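Long-range contacts in transcriptional regulator KdgR (Pseudomonas aeruginosa, PDB 5Y6I), which probably acts as a DNA-binding transcription factor of the IclR family, with a helix-turn-helix domain joined to a C-terminal domain: residues N109-L114 and E128-A133; A122-V127 and S142-L147; V209-A214 and T228-A233. All coordinates share one frame; numbering follows the deposited sequence.

In the fold
All three contacts lie in the C-terminal IclR domain and reach one five-stranded antiparallel sheet. The chain enters strand 111-118 after helix 93-108, turns back along strand 121-128, and interaction 1 closes that hairpin where its second strand runs out into a loop. Interaction 2 opens before interaction 1 has closed, so the two cross along the chain; it folds the loop leading to helix 150-158 back onto strand 121-128. Interaction 3 follows in series, pairing strands 209-217 and 223-232. Strand 111-118 lies between strands 121-128 and 223-232, bonding through Leu114 to Val125 and Gln126 and through Thr111 and Phe113 to Val230 and Thr228.

Interaction 1 (N109-L114 and E128-A133)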
loop_
_atom_site.group_PDB
_atom_site.type_symbol
_atom_site.label_atom_id
_atom_site.label_comp_id
_atom_site.label_asym_id
_atom_site.label_seq_id
_atom_site.Cartn_x
_atom_site.Cartn_y
_atom_site.Cartn_z
ATOM N N ASN A 109 0.043 20.492 24.394
ATOM C CA ASN A 109 -0.875 21.620 24.287
ATOM C C ASN A 109 -0.373 22.610 23.241
ATOM O O ASN A 109 -0.253 23.810 23.483
ATOM C CB ASN A 109 -1.090 22.307 25.629
ATOM C CG ASN A 109 -2.357 23.159 25.648
ATOM O OD1 ASN A 109 -3.246 22.987 24.807
ATOM N ND2 ASN A 109 -2.445 24.075 26.608
ATOM N N GLU A 110 -0.034 22.081 22.068
ATOM C CA GLU A 110 0.316 22.894 20.919
ATOM C C GLU A 110 -0.487 22.401 19.728
ATOM O O GLU A 110 -0.878 21.231 19.671
ATOM C CB GLU A 110 1.834 22.850 20.623
ATOM C CG GLU A 110 2.716 23.037 21.855
ATOM C CD GLU A 110 3.280 24.458 21.947
ATOM O OE1 GLU A 110 2.713 25.343 21.265
ATOM O OE2 GLU A 110 4.253 24.703 22.715
ATOM N N THR A 111 -0.759 23.300 18.786
ATOM C CA THR A 111 -1.566 22.922 17.631
ATOM C C THR A 111 -0.775 21.978 16.730
ATOM O O THR A 111 0.318 22.321 16.266
ATOM C CB THR A 111 -2.018 24.172 16.873
ATOM O OG1 THR A 111 -2.755 25.005 17.770
ATOM C CG2 THR A 111 -2.935 23.803 15.713
ATOM N N CYS A 112 -1.316 20.779 16.506
ATOM C CA CYS A 112 -0.747 19.796 15.586
ATOM C C CYS A 112 -1.683 19.628 14.399
ATOM O O CYS A 112 -2.907 19.729 14.551
ATOM C CB CYS A 112 -0.536 18.432 16.250
ATOM S SG CYS A 112 0.288 18.517 17.859
ATOM N N PHE A 113 -1.108 19.394 13.217
ATOM C CA PHE A 113 -1.913 19.224 12.014
ATOM C C PHE A 113 -1.351 18.116 11.126
ATOM O O PHE A 113 -0.175 17.739 11.218
ATOM C CB PHE A 113 -2.053 20.539 11.215
ATOM C CG PHE A 113 -0.740 21.183 10.784
ATOM C CD1 PHE A 113 -0.271 21.041 9.483
ATOM C CD2 PHE A 113 -0.042 22.022 11.648
ATOM C CE1 PHE A 113 0.917 21.686 9.077
ATOM C CE2 PHE A 113 1.134 22.666 11.255
ATOM C CZ PHE A 113 1.616 22.499 9.976
ATOM N N LEU A 114 -2.227 17.568 10.288
ATOM C CA LEU A 114 -1.848 16.566 9.301
ATOM C C LEU A 114 -2.032 17.157 7.909
ATOM O O LEU A 114 -3.073 17.760 7.612
ATOM C CB LEU A 114 -2.678 15.290 9.451
ATOM C CG LEU A 114 -2.151 14.041 8.727
ATOM C CD1 LEU A 114 -0.925 13.472 9.437
ATOM C CD2 LEU A 114 -3.239 12.988 8.647
ATOM N N GLU A 128 -5.676 19.690 15.052
ATOM C CA GLU A 128 -6.011 19.663 16.474
ATOM C C GLU A 128 -5.441 20.920 17.117
ATOM O O GLU A 128 -4.219 21.063 17.233
ATOM C CB GLU A 128 -5.465 18.405 17.153
ATOM C CG GLU A 128 -6.247 17.122 16.888
ATOM C CD GLU A 128 -7.688 17.169 17.356
ATOM O OE1 GLU A 128 -8.048 18.004 18.216
ATOM O OE2 GLU A 128 -8.474 16.345 16.870
ATOM N N GLN A 129 -6.316 21.823 17.539
ATOM C CA GLN A 129 -5.853 23.107 18.042
ATOM C C GLN A 129 -5.465 23.016 19.513
ATOM O O GLN A 129 -5.895 22.125 20.245
ATOM C CB GLN A 129 -6.915 24.188 17.850
ATOM C CG GLN A 129 -7.485 24.257 16.441
ATOM C CD GLN A 129 -8.347 25.489 16.250
ATOM O OE1 GLN A 129 -8.777 26.109 17.227
ATOM N NE2 GLN A 129 -8.606 25.852 14.998
ATOM N N ALA A 130 -4.604 23.934 19.924
ATOM C CA ALA A 130 -4.324 24.113 21.338
ATOM C C ALA A 130 -5.395 24.997 21.947
ATOM O O ALA A 130 -5.805 26.001 21.356
ATOM C CB ALA A 130 -2.949 24.749 21.552
ATOM N N VAL A 131 -5.859 24.622 23.130
ATOM C CA VAL A 131 -6.809 25.451 23.852
ATOM C C VAL A 131 -5.989 26.315 24.798
ATOM O O VAL A 131 -5.556 25.871 25.857
ATOM C CB VAL A 131 -7.863 24.621 24.583
ATOM C CG1 VAL A 131 -8.954 24.212 23.606
ATOM C CG2 VAL A 131 -7.224 23.390 25.203
ATOM N N ARG A 132 -5.719 27.536 24.373
ATOM C CA ARG A 132 -5.177 28.553 25.250
ATOM C C ARG A 132 -5.973 29.822 25.000
ATOM O O ARG A 132 -6.704 29.918 24.009
ATOM C CB ARG A 132 -3.677 28.774 25.007
ATOM C CG ARG A 132 -2.880 27.486 24.791
ATOM C CD ARG A 132 -1.428 27.783 24.410
ATOM N NE ARG A 132 -0.479 27.432 25.469
ATOM C CZ ARG A 132 0.383 26.421 25.399
ATOM N NH1 ARG A 132 0.421 25.674 24.322
ATOM N NH2 ARG A 132 1.213 26.161 26.398
ATOM N N ALA A 133 -5.845 30.779 25.927
ATOM C CA ALA A 133 -6.553 32.052 25.825
ATOM C C ALA A 133 -6.608 32.537 24.383
ATOM O O ALA A 133 -7.674 32.871 23.857
ATOM C CB ALA A 133 -5.876 33.092 26.720
#
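As modelled, the side-chain amide of Asn109 and the guanidinium of Arg132 lie stacked: their planes are 18° apart, and Asn109 ND2 sits 3.8 Å above the plane of the Arg132 guanidinium, over its centre. CG of Asn109 stands opposite its backbone nitrogen (chi1 -161°), which carries the amide toward Arg132, on a residue that leaves helix 93-108 with positive phi. Arg132 NH1 is modelled too close to the backbone O of Asn109, so both the stack and the long salt bridge to Glu110 OE1 (3.8 Å) are doubtful in detail. The methyl group of Ala130 points toward segment 109-114, its CB 3.7 Å from Asn109 OD1.

Glu128 and Cys112 form an antiparallel hydrogen-bonded pair at the open end of hairpin 111-118/121-128, in the GAF-like C-terminal domain of the IclR family. Glu128 N donates to Cys112 O at 2.8 Å, nearly straight (167° at the hydrogen), and Cys112 N returns a bond of 3.0 Å to Glu128 O. The Glu128 chain bends at chi2, leading its carboxylate away from 109-114 to a salt bridge with Arg105 of helix 93-108. Thr111 OG1 accepts Ala130 N at 3.0 Å and also hydrogen-bonds to Val136 O.

Interaction 2 (A122-V127 and S142-L147); sequences ATVVQV and SVLPLL
Two peptide carbonyls, of Ala122 and Ser142, receive N-H groups from across the contact, and they are approached differently. Leu144 N donates to Ala122 O at 3.1 Å from above the carbonyl plane, 36° out of it, whereas Val124 N meets Ser142 O nearly along the C=O axis, in a bond of 2.7 Å that is almost straight at the hydrogen (177°). Between them Thr123 faces Val143 in a single beta bridge, through which the loop before helix 150-158 borders strand 121-128, an outermost strand, within this chain, of the five-stranded sheet in the GAF-like domain. A classic beta bulge, in which Val125 and Gln126 both face Leu114 of the neighbouring strand, lies just beyond Val124.

Val124 and Leu144 carry the apolar part. With CG1 of Val124 anti to the backbone nitrogen (chi1 174°), CG2 is the branch that meets the forked end of Leu144, and the two side chains cross at a slant, Val124 CG2 lying 3.9 Å from Leu144 CD1. Phe113 of strand 111-118 packs against both of them. On Thr123 the hydroxyl is bonded to Gly121 O, and its OG1 is 4.1 Å from Val143 CG2.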
loop_
_atom_site.group_PDB
_atom_site.type_symbol
_atom_site.label_atom_id
_atom_site.label_comp_id
_atom_site.label_asym_id
_atom_site.label_seq_id
_atom_site.Cartn_x
_atom_site.Cartn_y
_atom_site.Cartn_z
ATOM N N ALA A 122 1.589 20.759 -0.259
ATOM C CA ALA A 122 1.141 20.496 1.083
ATOM C C ALA A 122 -0.220 21.073 1.293
ATOM O O ALA A 122 -0.456 22.233 1.082
ATOM C CB ALA A 122 2.107 21.060 2.080
ATOM N N THR A 123 -1.131 20.223 1.701
ATOM C CA THR A 123 -2.507 20.630 1.925
ATOM C C THR A 123 -2.923 20.138 3.305
ATOM O O THR A 123 -2.868 18.932 3.576
ATOM C CB THR A 123 -3.414 20.054 0.841
ATOM O OG1 THR A 123 -2.884 20.389 -0.440
ATOM C CG2 THR A 123 -4.794 20.617 0.950
ATOM N N VAL A 124 -3.310 21.069 4.176
ATOM C CA VAL A 124 -3.697 20.725 5.541
ATOM C C VAL A 124 -5.117 20.169 5.519
ATOM O O VAL A 124 -6.053 20.850 5.085
ATOM C CB VAL A 124 -3.584 21.941 6.467
ATOM C CG1 VAL A 124 -4.123 21.618 7.873
ATOM C CG2 VAL A 124 -2.129 22.444 6.505
ATOM N N VAL A 125 -5.278 18.927 5.975
ATOM C CA VAL A 125 -6.556 18.231 5.886
ATOM C C VAL A 125 -7.155 17.922 7.246
ATOM O O VAL A 125 -8.257 17.361 7.309
ATOM C CB VAL A 125 -6.434 16.931 5.063
ATOM C CG1 VAL A 125 -6.142 17.265 3.598
ATOM C CG2 VAL A 125 -5.383 16.015 5.666
ATOM N N GLN A 126 -6.478 18.273 8.337
ATOM C CA GLN A 126 -6.944 17.876 9.658
ATOM C C GLN A 126 -6.096 18.577 10.721
ATOM O O GLN A 126 -4.868 18.626 10.593
ATOM C CB GLN A 126 -6.882 16.346 9.767
ATOM C CG GLN A 126 -6.538 15.756 11.086
ATOM C CD GLN A 126 -6.776 14.239 11.109
ATOM O OE1 GLN A 126 -6.889 13.597 10.068
ATOM N NE2 GLN A 126 -6.855 13.674 12.301
ATOM N N VAL A 127 -6.749 19.121 11.761
ATOM C CA VAL A 127 -6.104 20.050 12.694
ATOM C C VAL A 127 -6.603 19.829 14.113
ATOM O O VAL A 127 -7.812 19.854 14.364
ATOM C CB VAL A 127 -6.368 21.520 12.305
ATOM C CG1 VAL A 127 -6.032 22.459 13.470
ATOM C CG2 VAL A 127 -5.602 21.877 11.096
ATOM N N SER A 142 -5.866 24.687 4.268
ATOM C CA SER A 142 -4.753 25.568 3.960
ATOM C C SER A 142 -3.731 24.809 3.139
ATOM O O SER A 142 -3.469 23.632 3.392
ATOM C CB SER A 142 -4.112 26.100 5.242
ATOM O OG SER A 142 -4.855 27.200 5.776
ATOM N N VAL A 143 -3.194 25.474 2.122
ATOM C CA VAL A 143 -2.073 24.975 1.330
ATOM C C VAL A 143 -0.836 25.760 1.753
ATOM O O VAL A 143 -0.837 26.991 1.696
ATOM C CB VAL A 143 -2.316 25.130 -0.183
ATOM C CG1 VAL A 143 -1.145 24.560 -0.962
ATOM C CG2 VAL A 143 -3.620 24.455 -0.592
ATOM N N LEU A 144 0.227 25.049 2.181
ATOM C CA LEU A 144 1.437 25.698 2.674
ATOM C C LEU A 144 2.497 25.767 1.571
ATOM O O LEU A 144 2.420 25.041 0.574
ATOM C CB LEU A 144 1.966 24.937 3.897
ATOM C CG LEU A 144 0.938 24.461 4.937
ATOM C CD1 LEU A 144 1.571 23.616 6.017
ATOM C CD2 LEU A 144 0.233 25.662 5.558
ATOM N N PRO A 145 3.508 26.628 1.700
ATOM C CA PRO A 145 4.502 26.738 0.625
ATOM C C PRO A 145 5.448 25.553 0.627
ATOM O O PRO A 145 5.666 24.909 1.656
ATOM C CB PRO A 145 5.243 28.041 0.950
ATOM C CG PRO A 145 5.131 28.188 2.423
ATOM C CD PRO A 145 3.801 27.553 2.813
ATOM N N LEU A 146 6.017 25.261 -0.552
ATOM C CA LEU A 146 6.921 24.118 -0.631
ATOM C C LEU A 146 8.221 24.392 0.113
ATOM O O LEU A 146 8.699 23.538 0.865
ATOM C CB LEU A 146 7.218 23.742 -2.087
ATOM C CG LEU A 146 8.015 22.444 -2.249
ATOM C CD1 LEU A 146 7.134 21.211 -2.276
ATOM C CD2 LEU A 146 8.866 22.480 -3.462
ATOM N N LEU A 147 8.805 25.571 -0.074
ATOM C CA LEU A 147 10.074 25.887 0.562
ATOM C C LEU A 147 9.973 26.833 1.745
ATOM O O LEU A 147 10.993 27.068 2.399
ATOM C CB LEU A 147 11.058 26.477 -0.445
ATOM C CG LEU A 147 11.440 25.554 -1.587
ATOM C CD1 LEU A 147 10.719 25.980 -2.850
ATOM C CD2 LEU A 147 12.936 25.592 -1.750
#

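Interaction 3 (V209-A214 and T228-A233)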
loop_
_atom_site.group_PDB
_atom_site.type_symbol
_atom_site.label_atom_id
_atom_site.label_comp_id
_atom_site.label_asym_id
_atom_site.label_seq_id
_atom_site.Cartn_x
_atom_site.Cartn_y
_atom_site.Cartn_z
ATOM N N VAL A 209 6.286 32.435 14.497
ATOM C CA VAL A 209 5.634 31.137 14.669
ATOM C C VAL A 209 6.629 30.056 14.290
ATOM O O VAL A 209 7.247 30.108 13.219
ATOM C CB VAL A 209 4.303 31.000 13.892
ATOM C CG1 VAL A 209 3.427 32.182 14.099
ATOM C CG2 VAL A 209 4.467 30.722 12.463
ATOM N N GLU A 210 6.831 29.118 15.202
ATOM C CA GLU A 210 7.774 28.031 15.016
ATOM C C GLU A 210 7.011 26.733 14.781
ATOM O O GLU A 210 6.045 26.432 15.494
ATOM C CB GLU A 210 8.706 27.916 16.223
ATOM C CG GLU A 210 9.897 28.874 16.192
ATOM C CD GLU A 210 9.498 30.335 16.192
ATOM O OE1 GLU A 210 8.351 30.631 16.582
ATOM O OE2 GLU A 210 10.332 31.195 15.810
ATOM N N ALA A 211 7.434 25.976 13.774
ATOM C CA ALA A 211 6.807 24.711 13.439
ATOM C C ALA A 211 7.819 23.580 13.548
ATOM O O ALA A 211 9.028 23.789 13.660
ATOM C CB ALA A 211 6.193 24.742 12.033
ATOM N N LEU A 212 7.289 22.365 13.533
ATOM C CA LEU A 212 8.087 21.153 13.587
ATOM C C LEU A 212 7.319 20.114 12.794
ATOM O O LEU A 212 6.091 20.048 12.898
ATOM C CB LEU A 212 8.306 20.696 15.025
ATOM C CG LEU A 212 9.409 19.685 15.307
ATOM C CD1 LEU A 212 10.755 20.390 15.284
ATOM C CD2 LEU A 212 9.175 18.992 16.646
ATOM N N SER A 213 8.036 19.328 11.991
ATOM C CA SER A 213 7.410 18.465 11.000
ATOM C C SER A 213 8.162 17.154 10.862
ATOM O O SER A 213 9.396 17.143 10.790
ATOM C CB SER A 213 7.374 19.138 9.635
ATOM O OG SER A 213 6.733 20.386 9.717
ATOM N N ALA A 214 7.401 16.064 10.753
ATOM C CA ALA A 214 7.910 14.728 10.510
ATOM C C ALA A 214 6.993 14.017 9.531
ATOM O O ALA A 214 5.795 14.322 9.458
ATOM C CB ALA A 214 8.003 13.906 11.802
ATOM N N THR A 228 2.770 17.685 12.123
ATOM C CA THR A 228 3.432 18.965 12.301
ATOM C C THR A 228 2.905 19.675 13.536
ATOM O O THR A 228 1.687 19.766 13.722
ATOM C CB THR A 228 3.168 19.824 11.083
ATOM O OG1 THR A 228 1.822 19.560 10.699
ATOM C CG2 THR A 228 4.030 19.449 9.938
ATOM N N VAL A 229 3.819 20.214 14.341
ATOM C CA VAL A 229 3.485 20.959 15.547
ATOM C C VAL A 229 3.849 22.421 15.326
ATOM O O VAL A 229 4.840 22.740 14.658
ATOM C CB VAL A 229 4.226 20.385 16.770
ATOM C CG1 VAL A 229 3.984 21.250 18.020
ATOM C CG2 VAL A 229 3.804 18.934 17.015
ATOM N N VAL A 230 3.056 23.326 15.896
ATOM C CA VAL A 230 3.221 24.728 15.549
ATOM C C VAL A 230 2.761 25.607 16.708
ATOM O O VAL A 230 1.878 25.230 17.485
ATOM C CB VAL A 230 2.474 25.013 14.222
ATOM C CG1 VAL A 230 1.003 24.719 14.373
ATOM C CG2 VAL A 230 2.732 26.427 13.718
ATOM N N GLY A 231 3.401 26.782 16.835
ATOM C CA GLY A 231 3.196 27.672 17.952
ATOM C C GLY A 231 4.257 28.754 18.039
ATOM O O GLY A 231 5.423 28.539 17.721
ATOM N N PRO A 232 3.872 29.944 18.503
ATOM C CA PRO A 232 4.831 31.058 18.575
ATOM C C PRO A 232 6.009 30.785 19.510
ATOM O O PRO A 232 5.938 29.961 20.422
ATOM C CB PRO A 232 3.977 32.229 19.094
ATOM C CG PRO A 232 2.575 31.864 18.764
ATOM C CD PRO A 232 2.526 30.358 18.927
ATOM N N ALA A 233 7.086 31.563 19.297
ATOM C CA ALA A 233 8.408 31.277 19.867
ATOM C C ALA A 233 8.404 31.223 21.391
ATOM O O ALA A 233 9.132 30.412 21.981
ATOM C CB ALA A 233 9.421 32.326 19.395
#
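Strands 209-214 and 228-232 run antiparallel, their axes 4.3 Å apart at closest approach and their directions 164° apart. They belong to the beta hairpin of strands 209-217 and 223-232 within the GAF-like sheet, with Glu210-Gly231 and Leu212-Val229 as hydrogen-bonded pairs and Val209-Pro232, Ala211-Val230 and Ser213-Thr228 as non-hydrogen-bonded pairs. Each hydrogen-bonded pair makes two bonds: Leu212 N reaches Val229 O at 2.7 Å in the carbonyl plane, while Glu210 N approaches Gly231 O at 2.9 Å from well above that carbonyl's plane.

Val209, Ala211, Ser213, Thr228, Val230 and Pro232 share one face, where helix 150-158 packs on Ala211, Ser213 and Thr228. Here Val230 turns its CG2 anti to the backbone nitrogen and 4.2 Å from Ala211 CB. The hydroxyls of Ser213 and Thr228 both have partners beyond the hairpin, Ser150 OG for the first and Phe113 O on the adjoining strand for the second.

Glu210, Leu212 and Val229 occupy the other face. Leu212 and Val229 meet at the bases of their side chains, CB to CB 4.4 Å, and Leu248 of helix 244-258 packs on Leu212. Glu210 is bent at chi2 (62°), which brings its carboxylate back to the residue just past the end of the opposing strand, where Glu210 OE1 lies 3.5 Å from Ala233 CB.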